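Side-chain contacts in beta-N-acetylhexosaminidase (PDB 5BZA), which probably hydrolyses terminal non-reducing N-acetyl-D-hexosamine residues from N-acetyl-beta-D-hexosaminides, as a thermostable family 3 glycoside hydrolase: residues 57-62 with 314-319; 13-18 with 42-47; 273-276 with 280-283. One frame throughout, in Å; residues are numbered along the deposited sequence.

Contact 1: 57-62 with 314-319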
# COMPACT_ATOMS: atom_id res chain seq x y z
N ARG B 57 -14.31 -20.91 -2.73
CA ARG B 57 -13.04 -20.83 -2.00
C ARG B 57 -11.89 -20.88 -2.98
O ARG B 57 -11.88 -21.74 -3.87
CB ARG B 57 -12.91 -21.98 -0.99
CG ARG B 57 -13.93 -22.00 0.14
CD ARG B 57 -13.75 -23.27 1.00
NE ARG B 57 -13.67 -24.48 0.18
CZ ARG B 57 -13.06 -25.61 0.55
NH1 ARG B 57 -12.47 -25.70 1.74
NH2 ARG B 57 -13.04 -26.67 -0.27
N PHE B 58 -10.94 -19.95 -2.85
CA PHE B 58 -9.77 -19.94 -3.69
C PHE B 58 -8.55 -19.74 -2.80
O PHE B 58 -8.64 -19.04 -1.80
CB PHE B 58 -9.79 -18.81 -4.71
CG PHE B 58 -10.98 -18.81 -5.61
CD1 PHE B 58 -12.14 -18.09 -5.25
CD2 PHE B 58 -10.93 -19.47 -6.84
CE1 PHE B 58 -13.24 -18.04 -6.11
CE2 PHE B 58 -12.01 -19.43 -7.70
CZ PHE B 58 -13.18 -18.71 -7.34
N ILE B 59 -7.42 -20.34 -3.18
CA ILE B 59 -6.12 -19.94 -2.69
C ILE B 59 -5.68 -18.76 -3.56
O ILE B 59 -5.61 -18.89 -4.79
CB ILE B 59 -5.08 -21.09 -2.79
CG1 ILE B 59 -5.62 -22.34 -2.09
CG2 ILE B 59 -3.73 -20.65 -2.18
CD1 ILE B 59 -4.84 -23.58 -2.36
N VAL B 60 -5.41 -17.61 -2.92
CA VAL B 60 -5.09 -16.37 -3.63
C VAL B 60 -3.68 -15.94 -3.28
O VAL B 60 -3.37 -15.74 -2.09
CB VAL B 60 -6.08 -15.18 -3.27
CG1 VAL B 60 -5.70 -13.89 -4.03
CG2 VAL B 60 -7.53 -15.57 -3.54
N SER B 61 -2.83 -15.78 -4.30
CA SER B 61 -1.43 -15.62 -4.04
C SER B 61 -0.83 -14.48 -4.87
O SER B 61 -1.41 -14.03 -5.88
CB SER B 61 -0.70 -16.96 -4.37
OG SER B 61 0.59 -16.95 -3.80
N SER B 62 0.36 -14.03 -4.47
CA SER B 62 1.15 -13.09 -5.25
C SER B 62 2.62 -13.51 -5.25
O SER B 62 3.02 -14.36 -4.43
CB SER B 62 1.04 -11.68 -4.67
OG SER B 62 1.85 -11.63 -3.49
N SER B 314 -9.51 -25.30 3.26
CA SER B 314 -10.25 -25.21 4.52
C SER B 314 -9.45 -24.42 5.55
O SER B 314 -10.01 -23.65 6.33
CB SER B 314 -10.62 -26.60 5.02
OG SER B 314 -11.58 -27.16 4.13
N ALA B 315 -8.13 -24.56 5.50
CA ALA B 315 -7.25 -23.87 6.46
C ALA B 315 -7.31 -22.32 6.38
O ALA B 315 -6.78 -21.62 7.26
CB ALA B 315 -5.80 -24.34 6.27
N LEU B 316 -7.94 -21.78 5.34
CA LEU B 316 -7.85 -20.34 5.04
C LEU B 316 -8.98 -19.43 5.52
O LEU B 316 -8.90 -18.22 5.30
CB LEU B 316 -7.72 -20.19 3.53
CG LEU B 316 -6.51 -20.97 3.00
CD1 LEU B 316 -6.27 -20.68 1.55
CD2 LEU B 316 -5.26 -20.64 3.82
N GLU B 317 -10.00 -19.99 6.15
CA GLU B 317 -11.19 -19.26 6.62
C GLU B 317 -11.00 -17.76 6.97
O GLU B 317 -10.88 -17.43 8.15
CB GLU B 317 -11.72 -19.96 7.88
CG GLU B 317 -12.02 -21.44 7.75
CD GLU B 317 -12.71 -21.99 8.99
OE1 GLU B 317 -13.24 -21.17 9.79
OE2 GLU B 317 -12.77 -23.23 9.16
N ASN B 318 -11.02 -16.86 5.98
CA ASN B 318 -10.64 -15.46 6.26
C ASN B 318 -11.83 -14.51 6.29
O ASN B 318 -12.85 -14.77 5.66
CB ASN B 318 -9.61 -14.97 5.22
CG ASN B 318 -10.21 -14.83 3.81
OD1 ASN B 318 -11.20 -15.48 3.47
ND2 ASN B 318 -9.62 -13.94 2.99
N ARG B 319 -11.70 -13.43 7.06
CA ARG B 319 -12.76 -12.41 7.17
C ARG B 319 -12.51 -11.18 6.31
O ARG B 319 -13.40 -10.31 6.14
CB ARG B 319 -12.99 -12.04 8.65
CG ARG B 319 -11.94 -11.14 9.35
CD ARG B 319 -12.30 -11.05 10.87
NE ARG B 319 -11.15 -10.63 11.67
CZ ARG B 319 -10.14 -11.45 12.00
NH1 ARG B 319 -10.10 -12.68 11.49
NH2 ARG B 319 -9.12 -11.02 12.75
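At the N-terminal end of barrel strand 59-62, Arg57 and Ile59 meet Ser314 and Leu316 of the loop that leaves helix 299-314, part of the (beta/alpha)8 barrel typical of family 3 glycoside hydrolases. Ser314 opens a type I beta turn running to Glu317, and the two touching residues of this turn serve quite different partners.

The polar one is Ser314. Arg57 runs out from the strand entry and bends at its third torsion (chi3 -49°), which swings the guanidinium round to the end of the helix. There NH1 of Arg57 lies 2.9 Å from OG of Ser314, close to the guanidinium plane and at its edge, but the N-H is directed poorly, at 125°, so the bond is weak. The firmer partner of that hydroxyl is the backbone O of Asp310, one helical turn back, and a carboxylate oxygen of the same Asp310 makes a long, weak ion pair with NH2 of Arg57.

The apolar half lies deeper. Leu316 points at the strand and sets CD1 4.1 Å from CG1 of Ile59, the two side chains crossing at about a right angle. CD1 of Leu316 also comes within 4.4 Å of O of Phe58, a carbonyl that is already taken by the side-chain amide (ND2) of Asn109.

Around this pair, Ile59 leans on Leu313 of helix 299-314, on Phe10 of strand 9-13 and on Met110 of strand 110-111, while its backbone pairs with Ala30 and Val32. Leu316 also rests on Asn109, in the loop leading into strand 110-111.

Contact 2: 13-18 with 42-47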
# COMPACT_ATOMS: atom_id res chain seq x y z
N PHE B 13 -3.23 -14.51 -13.47
CA PHE B 13 -4.12 -13.55 -14.12
C PHE B 13 -3.43 -12.24 -14.30
O PHE B 13 -3.07 -11.58 -13.32
CB PHE B 13 -5.37 -13.36 -13.30
CG PHE B 13 -6.24 -14.56 -13.26
CD1 PHE B 13 -6.00 -15.59 -12.34
CD2 PHE B 13 -7.34 -14.67 -14.09
CE1 PHE B 13 -6.81 -16.66 -12.27
CE2 PHE B 13 -8.16 -15.76 -14.01
CZ PHE B 13 -7.89 -16.74 -13.10
N ASP B 14 -3.25 -11.88 -15.56
CA ASP B 14 -2.57 -10.68 -15.96
C ASP B 14 -3.63 -9.66 -16.41
O ASP B 14 -3.33 -8.54 -16.83
CB ASP B 14 -1.58 -11.02 -17.08
CG ASP B 14 -0.47 -10.02 -17.21
OD1 ASP B 14 0.10 -9.60 -16.16
OD2 ASP B 14 -0.12 -9.70 -18.38
N ASP B 15 -4.87 -10.11 -16.34
CA ASP B 15 -6.02 -9.30 -16.69
C ASP B 15 -7.25 -9.89 -15.98
O ASP B 15 -7.23 -11.06 -15.57
CB ASP B 15 -6.19 -9.22 -18.22
CG ASP B 15 -7.13 -8.07 -18.66
OD1 ASP B 15 -7.51 -7.29 -17.77
OD2 ASP B 15 -7.43 -7.89 -19.86
N PHE B 16 -8.29 -9.07 -15.79
CA PHE B 16 -9.55 -9.54 -15.23
C PHE B 16 -10.67 -9.04 -16.13
O PHE B 16 -10.74 -7.85 -16.43
CB PHE B 16 -9.74 -9.07 -13.78
CG PHE B 16 -11.09 -9.42 -13.23
CD1 PHE B 16 -11.47 -10.74 -13.04
CD2 PHE B 16 -12.03 -8.40 -12.94
CE1 PHE B 16 -12.73 -11.05 -12.53
CE2 PHE B 16 -13.27 -8.71 -12.44
CZ PHE B 16 -13.64 -10.03 -12.23
N ASN B 17 -11.51 -9.94 -16.62
CA ASN B 17 -12.42 -9.58 -17.68
C ASN B 17 -13.42 -10.70 -17.83
O ASN B 17 -13.45 -11.61 -17.00
CB ASN B 17 -11.66 -9.29 -18.99
CG ASN B 17 -10.69 -10.42 -19.36
OD1 ASN B 17 -11.00 -11.61 -19.21
ND2 ASN B 17 -9.53 -10.06 -19.90
N GLU B 18 -14.26 -10.64 -18.86
CA GLU B 18 -15.37 -11.61 -18.94
C GLU B 18 -14.75 -12.98 -19.26
O GLU B 18 -15.22 -13.99 -18.75
CB GLU B 18 -16.44 -11.18 -19.96
CG GLU B 18 -17.86 -11.85 -19.91
CD GLU B 18 -18.70 -11.52 -18.60
OE1 GLU B 18 -18.12 -10.99 -17.62
OE2 GLU B 18 -19.95 -11.70 -18.58
N GLU B 42 -5.75 -0.73 -9.90
CA GLU B 42 -6.43 -1.00 -8.64
C GLU B 42 -7.92 -1.26 -8.82
O GLU B 42 -8.45 -2.15 -8.16
CB GLU B 42 -6.21 0.13 -7.66
CG GLU B 42 -6.76 -0.18 -6.27
CD GLU B 42 -6.34 0.85 -5.26
OE1 GLU B 42 -6.74 2.03 -5.42
OE2 GLU B 42 -5.59 0.48 -4.32
N TYR B 43 -8.60 -0.53 -9.71
CA TYR B 43 -10.01 -0.82 -9.94
C TYR B 43 -10.15 -2.28 -10.37
O TYR B 43 -11.09 -2.98 -9.92
CB TYR B 43 -10.63 0.13 -10.97
CG TYR B 43 -9.91 0.20 -12.30
CD1 TYR B 43 -8.88 1.11 -12.51
CD2 TYR B 43 -10.29 -0.61 -13.37
CE1 TYR B 43 -8.24 1.20 -13.71
CE2 TYR B 43 -9.64 -0.54 -14.59
CZ TYR B 43 -8.61 0.37 -14.76
OH TYR B 43 -7.94 0.44 -15.98
N LEU B 44 -9.23 -2.77 -11.21
CA LEU B 44 -9.29 -4.18 -11.62
C LEU B 44 -9.05 -5.11 -10.47
O LEU B 44 -9.82 -6.06 -10.25
CB LEU B 44 -8.28 -4.50 -12.72
CG LEU B 44 -8.65 -4.48 -14.20
CD1 LEU B 44 -7.68 -5.44 -14.90
CD2 LEU B 44 -10.10 -4.90 -14.46
N PHE B 45 -7.99 -4.86 -9.72
CA PHE B 45 -7.67 -5.69 -8.56
C PHE B 45 -8.88 -5.81 -7.60
O PHE B 45 -9.33 -6.93 -7.28
CB PHE B 45 -6.42 -5.10 -7.87
CG PHE B 45 -6.14 -5.69 -6.52
CD1 PHE B 45 -5.87 -7.05 -6.38
CD2 PHE B 45 -6.21 -4.89 -5.36
CE1 PHE B 45 -5.64 -7.61 -5.10
CE2 PHE B 45 -5.98 -5.44 -4.09
CZ PHE B 45 -5.70 -6.81 -3.96
N LEU B 46 -9.47 -4.68 -7.22
CA LEU B 46 -10.61 -4.68 -6.30
C LEU B 46 -11.83 -5.40 -6.87
O LEU B 46 -12.50 -6.18 -6.15
CB LEU B 46 -10.99 -3.23 -5.92
CG LEU B 46 -9.93 -2.46 -5.16
CD1 LEU B 46 -10.36 -1.00 -4.92
CD2 LEU B 46 -9.62 -3.16 -3.85
N ASP B 47 -12.13 -5.16 -8.15
CA ASP B 47 -13.26 -5.83 -8.76
C ASP B 47 -13.01 -7.36 -8.82
O ASP B 47 -13.93 -8.16 -8.60
CB ASP B 47 -13.55 -5.28 -10.16
CG ASP B 47 -14.92 -5.76 -10.71
OD1 ASP B 47 -15.86 -5.98 -9.90
OD2 ASP B 47 -15.05 -5.95 -11.94
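Phe16, in the loop between barrel strand 9-13 and helix 18-27, drives its side chain against Leu44 and Asp47 of helix 42-54. CB of Phe16 lies 4.2 Å from CD2 of Leu44. With CG anti to the backbone N (chi1 174°), the ring is carried onward along the helix: CD2 of Phe16 passes 4.2 Å from the carbonyl O of Leu44, then CE2 of Phe16 reaches OD2 of Asp47 at 3.3 Å, and CZ of Phe16 ends 4.1 Å from the Asp47 backbone O. The carboxylate oxygen sits at the ring edge, in its plane, with the two planes 81° apart. Phe48 stacks on the ring, and Arg21 makes a cation-pi contact with it. Beside it, CD1 of Leu44 approaches OD1 of Asp15 at 3.4 Å, an oxygen salt-bridged to Arg376.

With an alanine here, the carboxylate of Asp47 would probably lose the ring edge beside OD2 and face a gap, and Phe48 and Arg21 the ring they pack on.

Asp47 is held by Tyr456 at OD2 and Lys457 at OD1, both from helix 452-463. The slightly positive aromatic C-H edge thus probably adds a modest attraction to a contact that otherwise sets methyls and ring carbons against oxygens, without hydrogen bonds between the segments.

Contact 3: 273-276 with 280-283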
# COMPACT_ATOMS: atom_id res chain seq x y z
N ILE B 273 -0.80 -27.84 -10.52
CA ILE B 273 -0.12 -27.32 -11.70
C ILE B 273 -0.28 -25.79 -11.81
O ILE B 273 -1.40 -25.31 -11.90
CB ILE B 273 -0.64 -28.01 -12.94
CG1 ILE B 273 -0.26 -29.49 -12.82
CG2 ILE B 273 -0.09 -27.32 -14.16
CD1 ILE B 273 -0.90 -30.42 -13.81
N LEU B 274 0.84 -25.06 -11.78
CA LEU B 274 0.80 -23.61 -11.91
C LEU B 274 0.89 -23.20 -13.39
O LEU B 274 1.81 -23.63 -14.11
CB LEU B 274 1.93 -22.98 -11.08
CG LEU B 274 2.06 -21.45 -11.10
CD1 LEU B 274 0.92 -20.81 -10.26
CD2 LEU B 274 3.40 -20.93 -10.62
N LEU B 275 -0.13 -22.48 -13.88
CA LEU B 275 -0.12 -21.84 -15.22
C LEU B 275 0.09 -20.37 -15.10
O LEU B 275 -0.60 -19.74 -14.31
CB LEU B 275 -1.42 -22.07 -15.95
CG LEU B 275 -1.75 -23.55 -16.05
CD1 LEU B 275 -3.10 -23.72 -16.69
CD2 LEU B 275 -0.60 -24.25 -16.85
N ASP B 276 0.95 -19.78 -15.92
CA ASP B 276 1.18 -18.35 -15.77
C ASP B 276 0.16 -17.56 -16.59
O ASP B 276 0.25 -16.33 -16.65
CB ASP B 276 2.63 -17.95 -16.11
CG ASP B 276 2.96 -18.13 -17.56
OD1 ASP B 276 2.14 -18.73 -18.28
OD2 ASP B 276 4.06 -17.71 -17.99
N ASP B 280 -4.50 -20.54 -20.64
CA ASP B 280 -4.02 -21.91 -20.90
C ASP B 280 -4.79 -22.98 -20.15
O ASP B 280 -4.54 -24.17 -20.35
CB ASP B 280 -2.55 -22.07 -20.53
CG ASP B 280 -1.66 -21.30 -21.42
OD1 ASP B 280 -1.96 -21.23 -22.63
OD2 ASP B 280 -0.70 -20.71 -20.91
N LEU B 281 -5.69 -22.58 -19.25
CA LEU B 281 -6.31 -23.59 -18.39
C LEU B 281 -7.07 -24.68 -19.18
O LEU B 281 -6.91 -25.85 -18.88
CB LEU B 281 -7.25 -22.93 -17.38
CG LEU B 281 -7.96 -23.89 -16.43
CD1 LEU B 281 -6.96 -24.81 -15.75
CD2 LEU B 281 -8.74 -23.11 -15.38
N PRO B 282 -7.86 -24.30 -20.21
CA PRO B 282 -8.55 -25.40 -20.91
C PRO B 282 -7.61 -26.48 -21.51
O PRO B 282 -7.84 -27.67 -21.26
CB PRO B 282 -9.35 -24.67 -21.99
CG PRO B 282 -9.59 -23.32 -21.43
CD PRO B 282 -8.32 -22.98 -20.68
N VAL B 283 -6.60 -26.10 -22.29
CA VAL B 283 -5.68 -27.12 -22.84
C VAL B 283 -5.17 -28.05 -21.75
O VAL B 283 -5.50 -29.25 -21.74
CB VAL B 283 -4.49 -26.51 -23.56
CG1 VAL B 283 -3.61 -27.61 -24.04
CG2 VAL B 283 -5.00 -25.71 -24.74
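Leu275 and Asp276, at the C-terminal end of strand 273-275, carry the meeting with Asp280 and Leu281 at the start of helix 281-293. The strand comes up to them firmly tied: Ile273 pairs by its backbone with Leu8, just before the neighbouring parallel strand 9-13, and with Phe10 within it, and the N of Leu274 is hydrogen-bonded to OG of Ser244.

Leu275 is directed at the helix. Its CG stands beside the backbone N (chi1 -55°) and the chain then runs on extended (chi2 176°), which delivers CD1 right onto the helix backbone. CD1 of Leu275 lies 3.6 Å from CA of Leu281, so the contact is methyl against main chain more than side chain against side chain. CD1 of Leu275 is also 3.9 Å from the carbonyl C of Asp280. Leu281 answers with its own CD1, which reaches CD1 of Leu275 at 4.1 Å.

This is the last beta-alpha turn of the barrel: the chain leaves the eighth parallel strand, makes a short turn, and enters the helix that packs outside it. Leu281 lies between layers, touching Phe9 and Cys11 of strand 9-13 as well as Val23 and Tyr27 of helix 18-27.

Asp276 follows, where the strand has ended. Its CB is directed away from the helix, yet OD1 of Asp276 remains 4.3 Å from OD2 of Asp280, two like charges near each other without touching. Glu248 adds a third acid: one of its oxygens accepts a hydrogen bond from the backbone N of Asp276, while the other lies close to Asp280, and the crowding of carboxylates is likely to be somewhat unfavourable. The side chain of Asp276 is about 6 Å from that of His173 and about 7 Å from that of Asp245, each a ligand of a separate cadmium ion.

Overall arrangement
All three contacts belong to the barrel, yet at different depths. Contact 2 is the buried one, its centre about 8 Å from the centre of the chain, and it lies where helices 364-377 and 452-463 come against the barrel. Contacts 1 and 3 are partly buried, at about 13 and 14 Å, and both reach the same parallel sheet, one at a strand entry, the other at a strand exit. Helix 42-54 of contact 2 runs on in the chain to strand 59-62 of contact 1. Chemically, contact 1 joins an apolar pair, deeper in, with a weak polar bond nearer the surface, contact 2 sets an aromatic edge on a carboxylate, and contact 3 combines leucine packing with neighbouring acids.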